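Local coordinates for protein galactan 1,3-beta-galactosidase (Phanerochaete chrysosporium, PDB 7BYS) that probably releases galactose from the ends of beta-1,3-galactan chains as an exo-acting family 43 glycoside hydrolase that also carries a carbohydrate-binding module, at residues P189-V192 against E197-L200; S139-D144 against S219-P224; P274-S279 against Q283-D288; A202-G207 against P212-S217. One frame throughout, in Å; residues are numbered along the deposited sequence. Where two conformers were deposited one is given.

Contact 1: P189-V192 against E197-L200; sequences PGIV and EYFL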
# COMPACT_ATOMS: atom_id res chain seq x y z
N PRO A 189 -1.07 11.53 2.97
CA PRO A 189 -2.43 11.92 2.59
C PRO A 189 -2.78 11.51 1.17
O PRO A 189 -1.93 11.32 0.31
CB PRO A 189 -2.37 13.45 2.67
CG PRO A 189 -0.95 13.78 2.30
CD PRO A 189 -0.14 12.68 2.95
N GLY A 190 -4.09 11.41 0.95
CA GLY A 190 -4.65 11.45 -0.39
C GLY A 190 -6.09 11.89 -0.31
O GLY A 190 -6.75 11.71 0.72
N ILE A 191 -6.60 12.49 -1.40
CA ILE A 191 -8.01 12.87 -1.47
C ILE A 191 -8.65 12.23 -2.69
O ILE A 191 -8.07 12.22 -3.79
CB ILE A 191 -8.25 14.40 -1.46
CG1 ILE A 191 -8.00 14.95 -0.05
CG2 ILE A 191 -9.66 14.75 -2.00
CD1 ILE A 191 -7.97 16.49 0.03
N VAL A 192 -9.85 11.70 -2.49
CA VAL A 192 -10.66 11.19 -3.58
C VAL A 192 -12.06 11.79 -3.45
O VAL A 192 -12.58 11.94 -2.34
CB VAL A 192 -10.67 9.65 -3.59
CG1 VAL A 192 -11.31 9.10 -2.33
CG2 VAL A 192 -11.37 9.12 -4.85
N GLU A 197 -18.41 15.17 -2.84
CA GLU A 197 -17.79 15.40 -1.55
C GLU A 197 -16.33 14.96 -1.61
O GLU A 197 -15.97 14.06 -2.38
CB GLU A 197 -18.54 14.59 -0.49
CG GLU A 197 -18.06 14.75 0.94
CD GLU A 197 -18.78 15.86 1.68
OE1 GLU A 197 -18.67 15.90 2.93
OE2 GLU A 197 -19.46 16.69 1.02
N TYR A 198 -15.49 15.60 -0.80
CA TYR A 198 -14.06 15.31 -0.77
C TYR A 198 -13.74 14.41 0.41
O TYR A 198 -14.17 14.69 1.54
CB TYR A 198 -13.24 16.60 -0.65
CG TYR A 198 -13.51 17.61 -1.73
CD1 TYR A 198 -12.80 17.60 -2.92
CD2 TYR A 198 -14.49 18.59 -1.56
CE1 TYR A 198 -13.05 18.52 -3.92
CE2 TYR A 198 -14.74 19.52 -2.56
CZ TYR A 198 -14.02 19.48 -3.73
OH TYR A 198 -14.28 20.42 -4.71
N PHE A 199 -12.99 13.35 0.17
CA PHE A 199 -12.61 12.40 1.21
C PHE A 199 -11.10 12.37 1.32
O PHE A 199 -10.41 12.01 0.35
CB PHE A 199 -13.18 11.01 0.92
CG PHE A 199 -14.64 10.91 1.17
CD1 PHE A 199 -15.54 11.37 0.22
CD2 PHE A 199 -15.12 10.40 2.36
CE1 PHE A 199 -16.92 11.30 0.46
CE2 PHE A 199 -16.49 10.34 2.60
CZ PHE A 199 -17.38 10.79 1.64
N LEU A 200 -10.59 12.73 2.49
CA LEU A 200 -9.17 12.71 2.80
C LEU A 200 -8.87 11.43 3.56
O LEU A 200 -9.56 11.10 4.54
CB LEU A 200 -8.81 13.93 3.66
CG LEU A 200 -7.43 13.96 4.31
CD1 LEU A 200 -6.34 14.12 3.27
CD2 LEU A 200 -7.32 15.07 5.34
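Pro-189 starts the pairing by laying its CB against CD1 of Leu-200, 4.1 Å away, in an antiparallel hairpin of the family's five-bladed beta-propeller. The proline side chain also lies about 4 Å from that of Asp-137, which binds galactose in another structure of this protein. At Gly-190 the carbonyl takes over: its O receives a CA-H...O contact from Leu-200 CA at 3.3 Å. Ile-191 faces Leu-200 in a non-hydrogen-bonded pair, and the two side chains cross obliquely. With CG1 anti to the carbonyl carbon (chi1 -74°), that branch meets Leu-200 CD1 at 3.8 Å, while CG2 touches Tyr-198 CB and lies near the plane of that ring, at its edge. Ile-191 CA points its hydrogen at Phe-199 O, 3.1 Å away. Val-192 then forms the hydrogen-bonded pair with Phe-199. Val-192 N donates to Phe-199 O over 2.9 Å, in the carbonyl plane, and Phe-199 N returns a bond of the same length to Val-192 O. That oxygen also lies in plane at the edge of the Phe-199 ring, 3.4 Å from Phe-199 CB. Phe-199 O thus takes an N-H and a CA-H, pairing buried backbone atoms while the side chains add only apolar contact.

Contact 2: S139-D144 against S219-P224; sequences SIFQDD and SSLAGP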
# COMPACT_ATOMS: atom_id res chain seq x y z
N SER A 139 0.71 14.91 -0.99
CA SER A 139 0.08 14.43 -2.21
C SER A 139 -0.39 15.65 -3.00
O SER A 139 -0.35 16.79 -2.51
CB SER A 139 -1.06 13.46 -1.89
OG SER A 139 -1.65 12.94 -3.07
N ILE A 140 -0.86 15.39 -4.21
CA ILE A 140 -1.44 16.41 -5.08
C ILE A 140 -2.83 15.94 -5.42
O ILE A 140 -3.01 14.79 -5.86
CB ILE A 140 -0.61 16.60 -6.37
CG1 ILE A 140 0.81 17.07 -6.05
CG2 ILE A 140 -1.33 17.56 -7.34
CD1 ILE A 140 0.87 18.46 -5.49
N PHE A 141 -3.83 16.80 -5.22
CA PHE A 141 -5.20 16.51 -5.62
C PHE A 141 -5.62 17.49 -6.71
O PHE A 141 -5.45 18.70 -6.55
CB PHE A 141 -6.16 16.63 -4.42
CG PHE A 141 -7.60 16.52 -4.82
CD1 PHE A 141 -8.13 15.30 -5.22
CD2 PHE A 141 -8.40 17.65 -4.89
CE1 PHE A 141 -9.44 15.19 -5.64
CE2 PHE A 141 -9.72 17.56 -5.31
CZ PHE A 141 -10.24 16.33 -5.69
N GLN A 142 -6.16 16.96 -7.80
CA GLN A 142 -6.68 17.78 -8.90
C GLN A 142 -8.20 17.68 -8.91
O GLN A 142 -8.76 16.60 -9.10
CB GLN A 142 -6.11 17.29 -10.22
CG GLN A 142 -6.48 18.15 -11.42
CD GLN A 142 -5.87 17.59 -12.70
OE1 GLN A 142 -5.98 16.39 -12.96
NE2 GLN A 142 -5.19 18.44 -13.46
N ASP A 143 -8.86 18.82 -8.71
CA ASP A 143 -10.31 18.86 -8.71
C ASP A 143 -10.85 18.80 -10.14
O ASP A 143 -10.11 18.95 -11.12
CB ASP A 143 -10.78 20.14 -8.01
CG ASP A 143 -12.13 19.98 -7.31
OD1 ASP A 143 -12.81 18.95 -7.50
OD2 ASP A 143 -12.49 20.92 -6.56
N ASP A 144 -12.16 18.58 -10.25
CA ASP A 144 -12.83 18.47 -11.54
C ASP A 144 -13.70 19.69 -11.84
O ASP A 144 -14.67 19.58 -12.61
CB ASP A 144 -13.60 17.15 -11.66
CG ASP A 144 -14.72 17.02 -10.65
OD1 ASP A 144 -14.91 17.92 -9.80
OD2 ASP A 144 -15.44 16.00 -10.70
N SER A 219 -17.38 19.19 2.27
CA SER A 219 -17.99 19.64 1.02
C SER A 219 -17.13 20.65 0.28
O SER A 219 -17.43 20.98 -0.88
CB SER A 219 -19.38 20.25 1.29
OG SER A 219 -19.27 21.45 2.01
N SER A 220 -16.06 21.14 0.90
CA SER A 220 -15.11 22.04 0.28
C SER A 220 -13.73 21.69 0.81
O SER A 220 -13.60 21.22 1.94
CB SER A 220 -15.46 23.51 0.59
OG SER A 220 -14.30 24.32 0.65
N LEU A 221 -12.70 21.91 -0.00
CA LEU A 221 -11.35 21.64 0.48
C LEU A 221 -10.97 22.53 1.65
O LEU A 221 -10.07 22.16 2.42
CB LEU A 221 -10.34 21.76 -0.66
CG LEU A 221 -10.62 20.58 -1.59
CD1 LEU A 221 -10.15 20.87 -2.99
CD2 LEU A 221 -9.98 19.30 -1.04
N ALA A 222 -11.63 23.67 1.81
CA ALA A 222 -11.39 24.55 2.95
C ALA A 222 -11.98 24.01 4.25
O ALA A 222 -11.72 24.60 5.31
CB ALA A 222 -11.99 25.94 2.68
N GLY A 223 -12.73 22.92 4.19
CA GLY A 223 -13.44 22.43 5.35
C GLY A 223 -14.83 23.04 5.44
O GLY A 223 -15.28 23.74 4.54
N PRO A 224 -15.53 22.78 6.56
CA PRO A 224 -15.01 22.03 7.70
C PRO A 224 -14.91 20.53 7.43
O PRO A 224 -15.79 19.93 6.81
CB PRO A 224 -16.04 22.31 8.80
CG PRO A 224 -17.29 22.58 8.07
CD PRO A 224 -16.90 23.27 6.79
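A joint between neighbouring propeller blades is closed where Phe-141, on strand 138-142, meets Leu-221, on a type I beta turn running from Ser-220 to Gly-223. The contact is small and purely apolar at its centre. Leu-221 CD1 stands 4.1 Å from Phe-141 CE2 and equally far from its CD2, so one methyl group straddles one bond of the ring, approaching it obliquely. Phe-141 carries its CG anti to the backbone N (chi1 172°), which swings the ring across to the turn. The same methyl also brushes a carboxylate, with Leu-221 CD1 4.3 Å from Asp-143 OD2. The oxygens of Asp-143 have polar partners away from the leucine: OD2 bonds to the Tyr-198 hydroxyl and OD1 forms a salt bridge with Lys-193, while OD1 also accepts from Asp-144 N at 2.8 Å, met from above the carboxylate plane. On the opposing segment Ser-220 OG accepts from Ala-222 N over 3.0 Å, an ST turn spanning the corner that bears Leu-221. Strand 138-142 pairs with strand 150-156, whose Tyr-151 touches both Phe-141 and Leu-221; Ile-191 of strand 189-194 likewise touches both, and Tyr-198 of strand 197-204 packs on the leucine.

Contact 3: P274-S279 against Q283-D288; sequences PLDFSS and QIVHAD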
# COMPACT_ATOMS: atom_id res chain seq x y z
N PRO A 274 -10.35 -2.70 -2.09
CA PRO A 274 -11.50 -1.83 -2.35
C PRO A 274 -11.77 -0.95 -1.15
O PRO A 274 -11.63 -1.36 0.00
CB PRO A 274 -12.65 -2.83 -2.58
CG PRO A 274 -11.98 -4.16 -2.90
CD PRO A 274 -10.71 -4.13 -2.08
N LEU A 275 -12.13 0.29 -1.42
CA LEU A 275 -12.56 1.23 -0.40
C LEU A 275 -14.04 1.43 -0.68
O LEU A 275 -14.42 2.11 -1.64
CB LEU A 275 -11.79 2.53 -0.51
CG LEU A 275 -11.74 3.49 0.68
CD1 LEU A 275 -11.21 2.80 1.95
CD2 LEU A 275 -10.86 4.69 0.34
N ASP A 276 -14.88 0.79 0.13
CA ASP A 276 -16.31 0.75 -0.13
C ASP A 276 -17.02 1.88 0.60
O ASP A 276 -16.84 2.06 1.80
CB ASP A 276 -16.88 -0.61 0.29
CG ASP A 276 -18.24 -0.87 -0.32
OD1 ASP A 276 -19.18 -0.16 0.07
OD2 ASP A 276 -18.35 -1.75 -1.20
N PHE A 277 -17.83 2.63 -0.15
CA PHE A 277 -18.55 3.79 0.36
C PHE A 277 -20.03 3.51 0.59
O PHE A 277 -20.77 4.44 0.93
CB PHE A 277 -18.45 4.95 -0.63
CG PHE A 277 -17.15 5.70 -0.59
CD1 PHE A 277 -16.00 5.16 -1.14
CD2 PHE A 277 -17.08 6.97 -0.02
CE1 PHE A 277 -14.80 5.85 -1.11
CE2 PHE A 277 -15.88 7.67 0.01
CZ PHE A 277 -14.75 7.11 -0.54
N SER A 278 -20.48 2.26 0.40
CA SER A 278 -21.90 1.96 0.43
C SER A 278 -22.59 2.37 1.73
O SER A 278 -23.81 2.55 1.74
CB SER A 278 -22.13 0.47 0.18
OG SER A 278 -21.50 -0.30 1.19
N SER A 279 -21.85 2.50 2.83
CA SER A 279 -22.44 2.94 4.09
C SER A 279 -22.38 4.45 4.27
O SER A 279 -22.77 4.95 5.33
CB SER A 279 -21.78 2.24 5.27
OG SER A 279 -20.57 2.88 5.63
N GLN A 283 -14.71 2.35 3.91
CA GLN A 283 -14.13 1.28 4.71
C GLN A 283 -13.37 0.35 3.79
O GLN A 283 -13.86 -0.00 2.72
CB GLN A 283 -15.21 0.46 5.43
CG GLN A 283 -15.82 1.13 6.66
CD GLN A 283 -14.80 1.47 7.72
OE1 GLN A 283 -14.30 0.59 8.44
NE2 GLN A 283 -14.48 2.75 7.83
N ILE A 284 -12.15 -0.02 4.19
CA ILE A 284 -11.40 -1.02 3.45
C ILE A 284 -12.18 -2.33 3.48
O ILE A 284 -12.67 -2.75 4.53
CB ILE A 284 -10.00 -1.19 4.05
CG1 ILE A 284 -9.08 -0.04 3.62
CG2 ILE A 284 -9.42 -2.56 3.68
CD1 ILE A 284 -7.70 -0.08 4.26
N VAL A 285 -12.33 -2.95 2.32
CA VAL A 285 -12.83 -4.31 2.21
C VAL A 285 -11.61 -5.22 2.25
O VAL A 285 -10.79 -5.20 1.33
CB VAL A 285 -13.61 -4.51 0.91
CG1 VAL A 285 -14.12 -5.95 0.78
CG2 VAL A 285 -14.75 -3.50 0.82
N HIS A 286 -11.46 -6.00 3.32
CA HIS A 286 -10.29 -6.85 3.45
C HIS A 286 -10.48 -8.10 2.59
O HIS A 286 -11.03 -9.11 3.03
CB HIS A 286 -10.04 -7.23 4.90
CG HIS A 286 -8.82 -8.06 5.09
ND1 HIS A 286 -8.88 -9.40 5.44
CD2 HIS A 286 -7.51 -7.77 4.92
CE1 HIS A 286 -7.65 -9.88 5.52
NE2 HIS A 286 -6.80 -8.92 5.21
N ALA A 287 -9.99 -8.01 1.36
CA ALA A 287 -10.14 -9.06 0.35
C ALA A 287 -8.75 -9.55 -0.01
O ALA A 287 -7.99 -8.83 -0.67
CB ALA A 287 -10.83 -8.52 -0.90
N ASP A 288 -8.41 -10.78 0.41
CA ASP A 288 -7.09 -11.32 0.13
C ASP A 288 -6.84 -11.42 -1.37
O ASP A 288 -5.71 -11.24 -1.82
CB ASP A 288 -6.95 -12.73 0.72
CG ASP A 288 -7.13 -12.77 2.24
OD1 ASP A 288 -6.53 -11.94 2.95
OD2 ASP A 288 -7.86 -13.67 2.72
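Pro-274 and Val-285 set their side chains at about a right angle in the short antiparallel hairpin that ends a blade of the propeller. The flank of the proline ring faces the valine: Pro-274 CB lies 4.0 Å from Val-285 CB, and further round the ring Pro-274 CD comes within 3.6 Å of Val-285 O. Because CG1 of Val-285 is anti to its backbone N (chi1 179°), the other branch, CG2, sits beside that N and reaches over to Asp-276 CB at 3.6 Å. One valine thus covers two residues of the opposing segment. Leu-275 and Ile-284, a non-hydrogen-bonded pair, lie on the face of the sheet opposite Asp-276 and Gln-283. There Leu-275 CD1 curls toward the backbone and meets Ile-284 N at 3.7 Å, while Ile-284 CG1 rests on the same methyl.

The backbone holds these groups in register. Val-285 N donates to Pro-274 O over 2.9 Å in a nearly straight bond (173° at the hydrogen), and Asp-276 and Gln-283 exchange two more. In the conformer described here, Asp-276 OD1 accepts from Ser-278 N at 2.8 Å, an Asx turn, and from the Ser-278 hydroxyl on the opposite face of the carboxylate plane; OD2 bonds to Tyr-299. Strand 269-276 pairs on its other edge with strand 252-259, and Tyr-299 and Val-301 of strand 298-301 cover Val-285. Beyond Val-285 the chain runs to Asp-288, which bonds to Tyr-358 of strand 352-360 and to Tyr-427 at the C terminus.

Contact 4: A202-G207 against P212-S217; sequences ASHTSG and PNKWFS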
# COMPACT_ATOMS: atom_id res chain seq x y z
N ALA A 202 -5.55 9.50 5.45
CA ALA A 202 -4.22 9.85 5.96
C ALA A 202 -3.85 8.91 7.09
O ALA A 202 -4.71 8.31 7.73
CB ALA A 202 -4.19 11.30 6.44
N SER A 203 -2.56 8.79 7.33
CA SER A 203 -2.04 8.11 8.50
C SER A 203 -1.71 9.11 9.60
O SER A 203 -1.68 10.32 9.39
CB SER A 203 -0.82 7.26 8.13
OG SER A 203 0.36 8.06 8.03
N HIS A 204 -1.44 8.59 10.79
CA HIS A 204 -0.76 9.38 11.79
C HIS A 204 0.75 9.21 11.64
O HIS A 204 1.23 8.56 10.70
CB HIS A 204 -1.30 9.09 13.18
CG HIS A 204 -2.55 9.84 13.49
ND1 HIS A 204 -2.58 11.21 13.64
CD2 HIS A 204 -3.84 9.42 13.60
CE1 HIS A 204 -3.82 11.60 13.88
NE2 HIS A 204 -4.60 10.53 13.84
N THR A 205 1.51 9.82 12.55
CA THR A 205 2.98 9.82 12.46
C THR A 205 3.51 8.78 13.43
O THR A 205 3.58 9.01 14.64
CB THR A 205 3.55 11.20 12.79
OG1 THR A 205 3.04 11.65 14.05
CG2 THR A 205 3.17 12.20 11.73
N SER A 206 3.90 7.63 12.90
CA SER A 206 4.54 6.59 13.70
C SER A 206 5.79 6.06 13.01
O SER A 206 6.14 4.88 13.17
CB SER A 206 3.56 5.47 14.06
OG SER A 206 3.08 4.82 12.90
N GLY A 207 6.46 6.91 12.25
CA GLY A 207 7.65 6.49 11.53
C GLY A 207 7.32 5.42 10.52
O GLY A 207 6.32 5.47 9.81
N PRO A 212 -3.30 2.93 12.52
CA PRO A 212 -4.66 2.97 11.96
C PRO A 212 -4.87 4.23 11.13
O PRO A 212 -4.89 5.34 11.66
CB PRO A 212 -5.56 2.96 13.21
CG PRO A 212 -4.71 2.35 14.27
CD PRO A 212 -3.33 2.85 14.00
N ASN A 213 -5.04 4.05 9.82
CA ASN A 213 -5.27 5.18 8.93
C ASN A 213 -6.72 5.66 9.04
O ASN A 213 -7.62 4.90 9.42
CB ASN A 213 -4.93 4.81 7.48
CG ASN A 213 -3.42 4.81 7.19
OD1 ASN A 213 -3.02 4.99 6.04
ND2 ASN A 213 -2.60 4.58 8.20
N LYS A 214 -6.93 6.93 8.71
CA LYS A 214 -8.18 7.62 9.01
C LYS A 214 -8.76 8.27 7.76
O LYS A 214 -8.04 8.61 6.82
CB LYS A 214 -8.00 8.73 10.06
CG LYS A 214 -7.26 8.30 11.31
CD LYS A 214 -8.10 7.37 12.17
CE LYS A 214 -7.36 7.02 13.46
NZ LYS A 214 -8.15 6.06 14.28
N TRP A 215 -10.08 8.48 7.78
CA TRP A 215 -10.78 9.24 6.75
C TRP A 215 -11.47 10.45 7.37
O TRP A 215 -11.86 10.44 8.54
CB TRP A 215 -11.78 8.37 5.96
CG TRP A 215 -13.02 7.98 6.70
CD1 TRP A 215 -13.22 6.84 7.45
CD2 TRP A 215 -14.26 8.70 6.73
NE1 TRP A 215 -14.50 6.83 7.95
CE2 TRP A 215 -15.16 7.96 7.52
CE3 TRP A 215 -14.69 9.91 6.17
CZ2 TRP A 215 -16.46 8.39 7.77
CZ3 TRP A 215 -15.98 10.33 6.41
CH2 TRP A 215 -16.86 9.57 7.20
N PHE A 216 -11.60 11.50 6.54
CA PHE A 216 -12.26 12.76 6.87
C PHE A 216 -13.02 13.18 5.61
O PHE A 216 -12.57 12.89 4.50
CB PHE A 216 -11.24 13.88 7.14
CG PHE A 216 -10.08 13.48 8.02
CD1 PHE A 216 -9.06 12.68 7.54
CD2 PHE A 216 -9.97 13.96 9.32
CE1 PHE A 216 -7.98 12.33 8.35
CE2 PHE A 216 -8.88 13.62 10.13
CZ PHE A 216 -7.90 12.80 9.64
N SER A 217 -14.14 13.87 5.76
CA SER A 217 -14.85 14.36 4.58
C SER A 217 -15.23 15.82 4.76
O SER A 217 -15.36 16.33 5.88
CB SER A 217 -16.11 13.57 4.24
OG SER A 217 -17.02 13.59 5.32
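Ala-202 and Lys-214 form an antiparallel hydrogen-bonded pair between strands whose directions differ by 128°, with Lys-214 N giving a 2.8 Å bond to Ala-202 O and Ala-202 N answering to Lys-214 O. This is a hairpin within one blade of the five-bladed propeller, close to the galactose site. Asn-213 lays its amide against Ser-203, ND2 touching Ser-203 CB at 3.2 Å, a packing contact. The polar ends turn to other partners: Asn-213 OD1 accepts from Asn-243 N, and Ser-203 OG bonds to Gln-242, which binds galactose in another structure of this protein. With an alanine in place of Asn-213, the backbone N of Asn-243 would probably be left without this acceptor and Ser-203 CB without the amide that covers it. On another side of the pair, Lys-214 bends at chi2 (-70°) and brings CE to the edge of the His-204 ring, 4.3 Å from CD2, before NZ reaches its salt bridge with Asp-230. His-204 NE2 is bonded to Gln-228. Ala-202 CB touches Phe-216 CE1 obliquely at 4.4 Å. Ser-203 OG, held between its own backbone N and carbonyl carbon (chi1 80°), donates to His-204 O at 2.9 Å.

How the contacts relate
From the N terminus, 139-144 comes first and waits until 219-224 to close the long loop of contact 2. Within that loop contact 1 closes at 197-200, and contact 4 follows in series, closing at 212-217; both use strand 197-204, so three strands of one sheet are joined edge to edge, with Leu-200 N bonding to Phe-216 O. Contact 2 ties this blade to the one before it, where Pro-189 O packs on Ser-139 CB. Contact 3 comes last, in series, where 283-288 closes a short hairpin on 274-279; Phe-277 meets the Phe-199 ring of contact 1 and Gln-283 touches Trp-215 of contact 4, coupling the following blade.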